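Local coordinates for protein abietadiene synthase, chloroplastic (Abies grandis, PDB 3S9V) that belongs to the terpene synthase family, as a largely helical, chloroplastic enzyme with an N-terminal terpene synthase domain and a metal-binding terpene synthase domain, at residues T614-W619 and I632-V637. Numbering follows the deposited sequence.
Sequences TKEAEW and IENASV
Two consecutive helices of the metal-binding terpene synthase domain, 599-621 and 628-638, pack where N634 meets K615, E616 and W619, an example of a helix pair with a buried amide at its centre. The axes of segments 614-619 and 632-637 pass 10.3 Å apart, crossing at -125°. With CG anti to the backbone N (chi1 -175°), N634 reaches straight across to the facing helix, where its ND2 donates to the carbonyl of A612. The same nitrogen lies 3.3 Å from E616 CG and gives a second hydrogen bond to a water, 2.6 Å from ND2, which in turn donates to E616 OE2. S638 OG also bonds that carboxylate oxygen, so E616 is held from the far helix both directly and through water. Carbon atoms pack around the N634 side chain: K615 CD lies 3.7 Å from N634 OD1, while W619 CH2 comes 4.1 Å from N634 CB, the ring plane turned 71° from the amide plane. On its other side helix 628-638 meets helix 669-693 through I632 and S636. The whole is a water-bridged polar helix-helix interface within the all-helical fold of terpene synthases.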
loop_
_atom_site.group_PDB
_atom_site.type_symbol
_atom_site.label_atom_id
_atom_site.label_comp_id
_atom_site.label_asym_id
_atom_site.label_seq_id
_atom_site.Cartn_x
_atom_site.Cartn_y
_atom_site.Cartn_z
ATOM N N THR A 614 -30.297 9.510 25.899
ATOM C CA THR A 614 -31.204 10.260 26.747
ATOM C C THR A 614 -30.856 11.745 26.830
ATOM O O THR A 614 -31.749 12.589 26.840
ATOM C CB THR A 614 -31.238 9.664 28.167
ATOM O OG1 THR A 614 -31.760 8.330 28.103
ATOM C CG2 THR A 614 -32.122 10.502 29.086
ATOM N N LYS A 615 -29.567 12.071 26.884
ATOM C CA LYS A 615 -29.175 13.470 26.967
ATOM C C LYS A 615 -29.537 14.193 25.672
ATOM O O LYS A 615 -29.978 15.338 25.710
ATOM C CB LYS A 615 -27.672 13.612 27.247
ATOM C CG LYS A 615 -27.268 15.018 27.697
ATOM C CD LYS A 615 -25.768 15.167 27.912
ATOM C CE LYS A 615 -25.254 14.332 29.082
ATOM N NZ LYS A 615 -25.680 14.859 30.407
ATOM N N GLU A 616 -29.351 13.539 24.527
ATOM C CA GLU A 616 -29.692 14.165 23.247
ATOM C C GLU A 616 -31.200 14.380 23.146
ATOM O O GLU A 616 -31.657 15.415 22.666
ATOM C CB GLU A 616 -29.243 13.308 22.052
ATOM C CG GLU A 616 -27.755 13.025 21.992
ATOM C CD GLU A 616 -27.283 12.637 20.594
ATOM O OE1 GLU A 616 -28.049 11.957 19.870
ATOM O OE2 GLU A 616 -26.141 13.005 20.229
ATOM N N ALA A 617 -31.966 13.393 23.594
ATOM C CA ALA A 617 -33.421 13.475 23.551
ATOM C C ALA A 617 -33.942 14.625 24.409
ATOM O O ALA A 617 -34.860 15.343 24.007
ATOM C CB ALA A 617 -34.032 12.159 24.020
ATOM N N GLU A 618 -33.364 14.797 25.595
ATOM C CA GLU A 618 -33.792 15.868 26.490
ATOM C C GLU A 618 -33.436 17.219 25.891
ATOM O O GLU A 618 -34.222 18.163 25.965
ATOM C CB GLU A 618 -33.151 15.697 27.869
ATOM C CG GLU A 618 -33.550 14.382 28.528
ATOM C CD GLU A 618 -32.820 14.108 29.831
ATOM O OE1 GLU A 618 -31.610 14.419 29.913
ATOM O OE2 GLU A 618 -33.455 13.563 30.762
ATOM N N TRP A 619 -32.255 17.304 25.290
ATOM C CA TRP A 619 -31.828 18.545 24.660
ATOM C C TRP A 619 -32.754 18.835 23.487
ATOM O O TRP A 619 -33.091 19.984 23.218
ATOM C CB TRP A 619 -30.402 18.427 24.113
ATOM C CG TRP A 619 -29.307 18.454 25.126
ATOM C CD1 TRP A 619 -29.370 18.936 26.403
ATOM C CD2 TRP A 619 -27.956 18.042 24.917
ATOM N NE1 TRP A 619 -28.140 18.852 26.999
ATOM C CE2 TRP A 619 -27.251 18.307 26.111
ATOM C CE3 TRP A 619 -27.269 17.476 23.835
ATOM C CZ2 TRP A 619 -25.889 18.026 26.253
ATOM C CZ3 TRP A 619 -25.914 17.197 23.976
ATOM C CH2 TRP A 619 -25.241 17.473 25.176
ATOM N N ILE A 632 -19.955 17.544 21.819
ATOM C CA ILE A 632 -19.026 16.517 21.382
ATOM C C ILE A 632 -18.765 15.431 22.420
ATOM O O ILE A 632 -18.677 14.265 22.063
ATOM C CB ILE A 632 -17.690 17.134 20.913
ATOM C CG1 ILE A 632 -17.747 17.337 19.402
ATOM C CG2 ILE A 632 -16.521 16.219 21.242
ATOM C CD1 ILE A 632 -18.023 16.044 18.634
ATOM N N GLU A 633 -18.636 15.795 23.694
ATOM C CA GLU A 633 -18.406 14.778 24.718
ATOM C C GLU A 633 -19.525 13.731 24.761
ATOM O O GLU A 633 -19.249 12.537 24.849
ATOM C CB GLU A 633 -18.236 15.417 26.097
ATOM C CG GLU A 633 -16.909 16.154 26.261
ATOM C CD GLU A 633 -15.698 15.314 25.844
ATOM O OE1 GLU A 633 -15.570 14.163 26.317
ATOM O OE2 GLU A 633 -14.872 15.812 25.046
ATOM N N ASN A 634 -20.782 14.171 24.694
ATOM C CA ASN A 634 -21.915 13.242 24.703
ATOM C C ASN A 634 -22.104 12.573 23.330
ATOM O O ASN A 634 -22.370 11.372 23.238
ATOM C CB ASN A 634 -23.205 13.973 25.070
ATOM C CG ASN A 634 -24.383 13.029 25.214
ATOM O OD1 ASN A 634 -24.445 12.233 26.147
ATOM N ND2 ASN A 634 -25.319 13.106 24.284
ATOM N N ALA A 635 -21.955 13.365 22.268
ATOM C CA ALA A 635 -22.124 12.883 20.902
ATOM C C ALA A 635 -21.071 11.848 20.488
ATOM O O ALA A 635 -21.337 10.982 19.651
ATOM C CB ALA A 635 -22.127 14.077 19.934
ATOM N N SER A 636 -19.884 11.929 21.079
ATOM C CA SER A 636 -18.812 10.983 20.779
ATOM C C SER A 636 -19.249 9.603 21.241
ATOM O O SER A 636 -18.751 8.588 20.754
ATOM C CB SER A 636 -17.517 11.362 21.513
ATOM O OG SER A 636 -17.031 12.614 21.073
ATOM N N VAL A 637 -20.170 9.583 22.200
ATOM C CA VAL A 637 -20.701 8.339 22.739
ATOM C C VAL A 637 -22.027 7.948 22.078
ATOM O O VAL A 637 -22.253 6.778 21.770
ATOM C CB VAL A 637 -20.912 8.444 24.269
ATOM C CG1 VAL A 637 -21.590 7.202 24.778
ATOM C CG2 VAL A 637 -19.570 8.630 24.966
HETATM O O HOH W 1 -25.025 14.408 22.102
#